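Local coordinates for putative pilus assembly-related protein (Burkholderia pseudomallei, PDB 4DAD) that is a putative pilus assembly-related protein whose N-terminal receiver-like domain resembles CheY, the whole protein probably binding and hydrolysing ATP, at residues S106-T109 with L110-M114; E127-A130 with L131-L135. One frame throughout, in Å; residues are numbered along the deposited sequence.

Contact 1: residues S106-T109 with L110-M114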
ATOM      1  N   SER A 106      -0.899 -13.819  10.197  1.00 89.43           N
ATOM      2  CA  SER A 106      -0.385 -14.861   9.300  1.00 90.40           C
ATOM      3  C   SER A 106       0.001 -14.241   7.948  1.00 90.07           C
ATOM      4  O   SER A 106      -0.691 -13.337   7.467  1.00 86.37           O
ATOM      5  CB  SER A 106      -1.393 -15.994   9.115  1.00 94.12           C
ATOM      6  OG  SER A 106      -2.451 -15.694   8.219  1.00 95.57           O
ATOM      7  N   SER A 107       1.133 -14.696   7.371  1.00 86.37           N
ATOM      8  CA  SER A 107       1.672 -14.204   6.105  1.00 83.24           C
ATOM      9  C   SER A 107       0.606 -14.079   5.027  1.00 83.05           C
ATOM     10  O   SER A 107       0.513 -13.018   4.409  1.00 77.77           O
ATOM     11  CB  SER A 107       2.794 -15.108   5.609  1.00 89.31           C
ATOM     12  OG  SER A 107       4.041 -14.606   6.054  1.00 97.87           O
ATOM     13  N   GLN A 108      -0.220 -15.138   4.836  1.00 81.83           N
ATOM     14  CA  GLN A 108      -1.268 -15.195   3.819  1.00 80.75           C
ATOM     15  C   GLN A 108      -2.254 -14.045   3.939  1.00 80.80           C
ATOM     16  O   GLN A 108      -2.542 -13.426   2.919  1.00 79.50           O
ATOM     17  CB  GLN A 108      -2.022 -16.537   3.823  1.00 85.67           C
ATOM     18  CG  GLN A 108      -2.905 -16.765   2.575  1.00103.42           C
ATOM     19  CD  GLN A 108      -2.162 -16.700   1.245  1.00125.33           C
ATOM     20  OE1 GLN A 108      -1.093 -17.297   1.061  1.00122.74           O
ATOM     21  NE2 GLN A 108      -2.727 -15.983   0.280  1.00114.63           N
ATOM     22  N   THR A 109      -2.763 -13.746   5.148  1.00 74.97           N
ATOM     23  CA  THR A 109      -3.717 -12.643   5.300  1.00 70.44           C
ATOM     24  C   THR A 109      -3.002 -11.294   5.086  1.00 66.92           C
ATOM     25  O   THR A 109      -3.546 -10.444   4.391  1.00 63.97           O
ATOM     26  CB  THR A 109      -4.483 -12.720   6.624  1.00 77.98           C
ATOM     27  OG1 THR A 109      -3.571 -12.639   7.720  1.00 78.52           O
ATOM     28  CG2 THR A 109      -5.332 -13.969   6.716  1.00 77.67           C
ATOM     29  N   LEU A 110      -1.777 -11.141   5.614  1.00 61.80           N
ATOM     30  CA  LEU A 110      -0.930  -9.955   5.469  1.00 59.63           C
ATOM     31  C   LEU A 110      -0.670  -9.604   3.970  1.00 64.14           C
ATOM     32  O   LEU A 110      -0.817  -8.449   3.561  1.00 62.22           O
ATOM     33  CB  LEU A 110       0.395 -10.222   6.195  1.00 61.70           C
ATOM     34  CG  LEU A 110       0.942  -9.126   7.100  1.00 64.66           C
ATOM     35  CD1 LEU A 110       0.046  -8.906   8.317  1.00 64.42           C
ATOM     36  CD2 LEU A 110       2.336  -9.474   7.557  1.00 68.38           C
ATOM     37  N   LEU A 111      -0.337 -10.616   3.165  1.00 62.74           N
ATOM     38  CA  LEU A 111      -0.088 -10.513   1.735  1.00 62.04           C
ATOM     39  C   LEU A 111      -1.380 -10.299   0.948  1.00 64.72           C
ATOM     40  O   LEU A 111      -1.354  -9.588  -0.054  1.00 63.74           O
ATOM     41  CB  LEU A 111       0.623 -11.779   1.251  1.00 65.84           C
ATOM     42  CG  LEU A 111       1.188 -11.745  -0.160  1.00 71.14           C
ATOM     43  CD1 LEU A 111       2.335 -10.738  -0.278  1.00 70.04           C
ATOM     44  CD2 LEU A 111       1.589 -13.121  -0.603  1.00 75.45           C
ATOM     45  N   ASP A 112      -2.498 -10.902   1.383  1.00 61.72           N
ATOM     46  CA  ASP A 112      -3.803 -10.735   0.733  1.00 61.03           C
ATOM     47  C   ASP A 112      -4.335  -9.310   0.923  1.00 61.57           C
ATOM     48  O   ASP A 112      -4.966  -8.767   0.011  1.00 60.38           O
ATOM     49  CB  ASP A 112      -4.823 -11.756   1.264  1.00 64.95           C
ATOM     50  CG  ASP A 112      -4.754 -13.132   0.629  1.00 79.83           C
ATOM     51  OD1 ASP A 112      -3.992 -13.300  -0.365  1.00 81.63           O
ATOM     52  OD2 ASP A 112      -5.448 -14.046   1.126  1.00 89.57           O
ATOM     53  N   ALA A 113      -4.056  -8.711   2.110  1.00 55.86           N
ATOM     54  CA  ALA A 113      -4.410  -7.345   2.486  1.00 51.67           C
ATOM     55  C   ALA A 113      -3.666  -6.355   1.591  1.00 52.53           C
ATOM     56  O   ALA A 113      -4.277  -5.483   0.983  1.00 50.85           O
ATOM     57  CB  ALA A 113      -4.073  -7.108   3.952  1.00 51.75           C
HETATM   58  N   MSE A 114      -2.355  -6.528   1.485  1.00 49.53           N
HETATM   59  CA  MSE A 114      -1.445  -5.752   0.652  1.00 49.04           C
HETATM   60  C   MSE A 114      -1.900  -5.731  -0.822  1.00 53.87           C
HETATM   61  O   MSE A 114      -1.938  -4.670  -1.462  1.00 52.86           O
HETATM   62  CB  MSE A 114      -0.087  -6.416   0.751  1.00 53.92           C
HETATM   63  CG  MSE A 114       1.042  -5.536   0.358  1.00 61.85           C
HETATM   64 SE   MSE A 114       2.661  -6.416   0.899  0.75 73.97          SE
HETATM   65  CE  MSE A 114       3.699  -4.939   1.224  1.00 68.60           C
TER
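Gln108 and Asp112 face each other one turn apart on the first turns of helix 107-114. The Gln108 amide nitrogen NE2 reaches both carboxylate oxygens, and both bonds are weak. Gln108 NE2 lies 3.0 Å from Asp112 OD1, but that bond is bent, at 122°. To Asp112 OD2 the bond is straight but long, 3.4 Å from Gln108 NE2. The amide and carboxylate planes stand 68° apart, so the amide does not lie flat against the acid. A bend at chi2 (57°) turns the Gln108 amide toward the next turn.

The carbonyls of residues 106-109 each accept an amide one turn on. Ser106 O takes Leu110 N, and Ser107 O takes Leu111 N at 2.8 Å. Gln108 O and Thr109 O receive Asp112 N and Ala113 N. The hydroxyls find partners outside this turn: Ser106 OG and Thr109 OG1 both bond to Asp104 OD1, and Ser107 OG bonds to Ala105 O of the second subunit. Leu110 packs on Val121 of strand 118-123 and on Leu110 of the second subunit.

Ser106 holds the N-cap position. This starts the helix in the beta-alpha-beta unit 97-102, 107-114, 118-123 of a CheY-like receiver fold, here with one side at a subunit interface.

Contact 2: residues E127-A130 with L131-L135; sequences EPRA and LDDAL
Arg129 and Asp133 form the one salt bridge of this turn, between Arg129 NE and Asp133 OD2 at 3.2 Å. As a hydrogen bond it is weak, since the N-H...O angle is only 128°. The carboxylate does not meet the guanidinium edge to edge, because the two planes are 83° apart. Asp133 OD1 sits over one guanidinium face, 3.1 Å above the plane and displaced toward the rim. Asp133 OD1 lies 3.4 Å from Arg129 CZ. The attraction is therefore probably mostly electrostatic, with little help from directed bonding. Arg129 CG is anti to its own N (chi1 169°), and the bend at chi2 leads the chain outward and forward, to the side of Asp133. Asp132 turns its carboxylate to another side, where OD2 makes a long, weak ion pair with Lys136.

Backbone bonds hold the turn itself. Glu127 O, at the N-cap residue, accepts Leu131 N at 2.9 Å. Pro128 O, Arg129 O and Ala130 O accept the amides of Asp132, Asp133 and Ala134 in turn. Pro128 has no N-H to give, and it fills the first helical position, where no such donor is needed within the helix. Helix 128-140 is the last helix of the receiver fold and follows strand 118-123, the edge strand of the five-stranded parallel sheet in this chain.

Packing contacts lie on the inward side. Leu131 packs on Leu39 and Ala43 of helix 30-43, and Leu135 also meets Ala43. Ala134 rests on Asp120 and Leu122 of strand 118-123.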
ATOM      1  N   GLU A 127      -3.462  -1.579  20.511  1.00 80.05           N
ATOM      2  CA  GLU A 127      -2.577  -0.959  21.495  1.00 81.60           C
ATOM      3  C   GLU A 127      -2.344   0.558  21.191  1.00 80.81           C
ATOM      4  O   GLU A 127      -1.938   0.891  20.077  1.00 77.52           O
ATOM      5  CB  GLU A 127      -1.243  -1.735  21.545  1.00 86.42           C
ATOM      6  CG  GLU A 127      -0.193  -1.221  22.528  1.00104.95           C
ATOM      7  CD  GLU A 127      -0.617  -0.977  23.967  1.00137.62           C
ATOM      8  OE1 GLU A 127      -1.409  -1.779  24.517  1.00131.90           O
ATOM      9  OE2 GLU A 127      -0.159   0.036  24.544  1.00138.90           O
ATOM     10  N   PRO A 128      -2.562   1.469  22.187  1.00 77.22           N
ATOM     11  CA  PRO A 128      -2.367   2.918  21.966  1.00 74.67           C
ATOM     12  C   PRO A 128      -1.116   3.338  21.184  1.00 75.02           C
ATOM     13  O   PRO A 128      -1.264   4.109  20.226  1.00 72.44           O
ATOM     14  CB  PRO A 128      -2.295   3.458  23.389  1.00 79.56           C
ATOM     15  CG  PRO A 128      -3.254   2.618  24.108  1.00 85.22           C
ATOM     16  CD  PRO A 128      -3.081   1.232  23.551  1.00 81.19           C
ATOM     17  N   ARG A 129       0.085   2.854  21.586  1.00 70.78           N
ATOM     18  CA  ARG A 129       1.368   3.148  20.934  1.00 69.67           C
ATOM     19  C   ARG A 129       1.352   2.664  19.473  1.00 67.77           C
ATOM     20  O   ARG A 129       1.698   3.437  18.576  1.00 64.67           O
ATOM     21  CB  ARG A 129       2.540   2.522  21.725  1.00 73.52           C
ATOM     22  CG  ARG A 129       3.914   2.524  21.037  1.00 86.39           C
ATOM     23  CD  ARG A 129       4.559   3.905  20.927  1.00108.01           C
ATOM     24  NE  ARG A 129       5.625   3.934  19.915  1.00127.20           N
ATOM     25  CZ  ARG A 129       6.493   4.932  19.746  1.00144.59           C
ATOM     26  NH1 ARG A 129       6.444   6.007  20.526  1.00135.01           N
ATOM     27  NH2 ARG A 129       7.422   4.859  18.800  1.00128.21           N
ATOM     28  N   ALA A 130       0.921   1.411  19.243  1.00 63.34           N
ATOM     29  CA  ALA A 130       0.793   0.810  17.919  1.00 61.02           C
ATOM     30  C   ALA A 130      -0.110   1.674  17.015  1.00 62.86           C
ATOM     31  O   ALA A 130       0.301   2.047  15.906  1.00 60.67           O
ATOM     32  CB  ALA A 130       0.227  -0.595  18.041  1.00 62.36           C
ATOM     33  N   LEU A 131      -1.301   2.058  17.544  1.00 58.15           N
ATOM     34  CA  LEU A 131      -2.294   2.885  16.869  1.00 54.25           C
ATOM     35  C   LEU A 131      -1.735   4.290  16.522  1.00 58.54           C
ATOM     36  O   LEU A 131      -1.895   4.741  15.380  1.00 56.76           O
ATOM     37  CB  LEU A 131      -3.587   3.002  17.711  1.00 53.12           C
ATOM     38  CG  LEU A 131      -4.652   3.970  17.163  1.00 54.09           C
ATOM     39  CD1 LEU A 131      -5.119   3.573  15.757  1.00 51.09           C
ATOM     40  CD2 LEU A 131      -5.814   4.086  18.099  1.00 56.15           C
ATOM     41  N   ASP A 132      -1.130   4.972  17.500  1.00 57.06           N
ATOM     42  CA  ASP A 132      -0.522   6.288  17.336  1.00 57.86           C
ATOM     43  C   ASP A 132       0.560   6.217  16.240  1.00 60.91           C
ATOM     44  O   ASP A 132       0.637   7.126  15.418  1.00 59.35           O
ATOM     45  CB  ASP A 132       0.065   6.779  18.687  1.00 64.38           C
ATOM     46  CG  ASP A 132       0.873   8.075  18.641  1.00 90.70           C
ATOM     47  OD1 ASP A 132       0.430   9.034  17.960  1.00 92.32           O
ATOM     48  OD2 ASP A 132       1.933   8.144  19.319  1.00104.25           O
ATOM     49  N   ASP A 133       1.356   5.123  16.202  1.00 58.08           N
ATOM     50  CA  ASP A 133       2.385   4.917  15.178  1.00 58.12           C
ATOM     51  C   ASP A 133       1.746   4.728  13.811  1.00 57.35           C
ATOM     52  O   ASP A 133       2.158   5.379  12.842  1.00 57.78           O
ATOM     53  CB  ASP A 133       3.272   3.705  15.518  1.00 63.14           C
ATOM     54  CG  ASP A 133       4.273   3.931  16.626  1.00 79.04           C
ATOM     55  OD1 ASP A 133       4.372   5.086  17.118  1.00 80.47           O
ATOM     56  OD2 ASP A 133       4.984   2.962  16.988  1.00 88.37           O
ATOM     57  N   ALA A 134       0.728   3.859  13.745  1.00 49.01           N
ATOM     58  CA  ALA A 134      -0.053   3.576  12.549  1.00 45.61           C
ATOM     59  C   ALA A 134      -0.654   4.861  11.950  1.00 45.29           C
ATOM     60  O   ALA A 134      -0.544   5.086  10.731  1.00 42.89           O
ATOM     61  CB  ALA A 134      -1.165   2.591  12.889  1.00 46.30           C
ATOM     62  N   LEU A 135      -1.267   5.706  12.819  1.00 41.25           N
ATOM     63  CA  LEU A 135      -1.930   6.967  12.447  1.00 39.14           C
ATOM     64  C   LEU A 135      -0.912   8.004  12.008  1.00 45.85           C
ATOM     65  O   LEU A 135      -1.180   8.750  11.066  1.00 45.09           O
ATOM     66  CB  LEU A 135      -2.813   7.516  13.589  1.00 38.47           C
ATOM     67  CG  LEU A 135      -4.009   6.670  13.965  1.00 42.21           C
ATOM     68  CD1 LEU A 135      -4.848   7.359  14.980  1.00 43.48           C
ATOM     69  CD2 LEU A 135      -4.870   6.258  12.723  1.00 39.76           C
TER

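Contacts 1 and 2 open the last two helices of the receiver domain, which precede and follow strand 118-123. Their centres are about 20 Å apart and their nearest atoms about 12 Å. Both helices place side chains on that strand. Each contact is partly buried: Leu110 and Ala113 are buried in contact 1, Leu131 and Ala134 in contact 2, while Gln108 and Arg129 are exposed. In contact 1 an uncharged amide meets a carboxylate; in contact 2 a guanidinium does, and the pair is ionic. Their surroundings differ more. Ser107, Leu110, Leu111 and Met114 meet the second subunit, while no other chain of the assembly touches residues 127-135, whose leucines pack against helix 30-43.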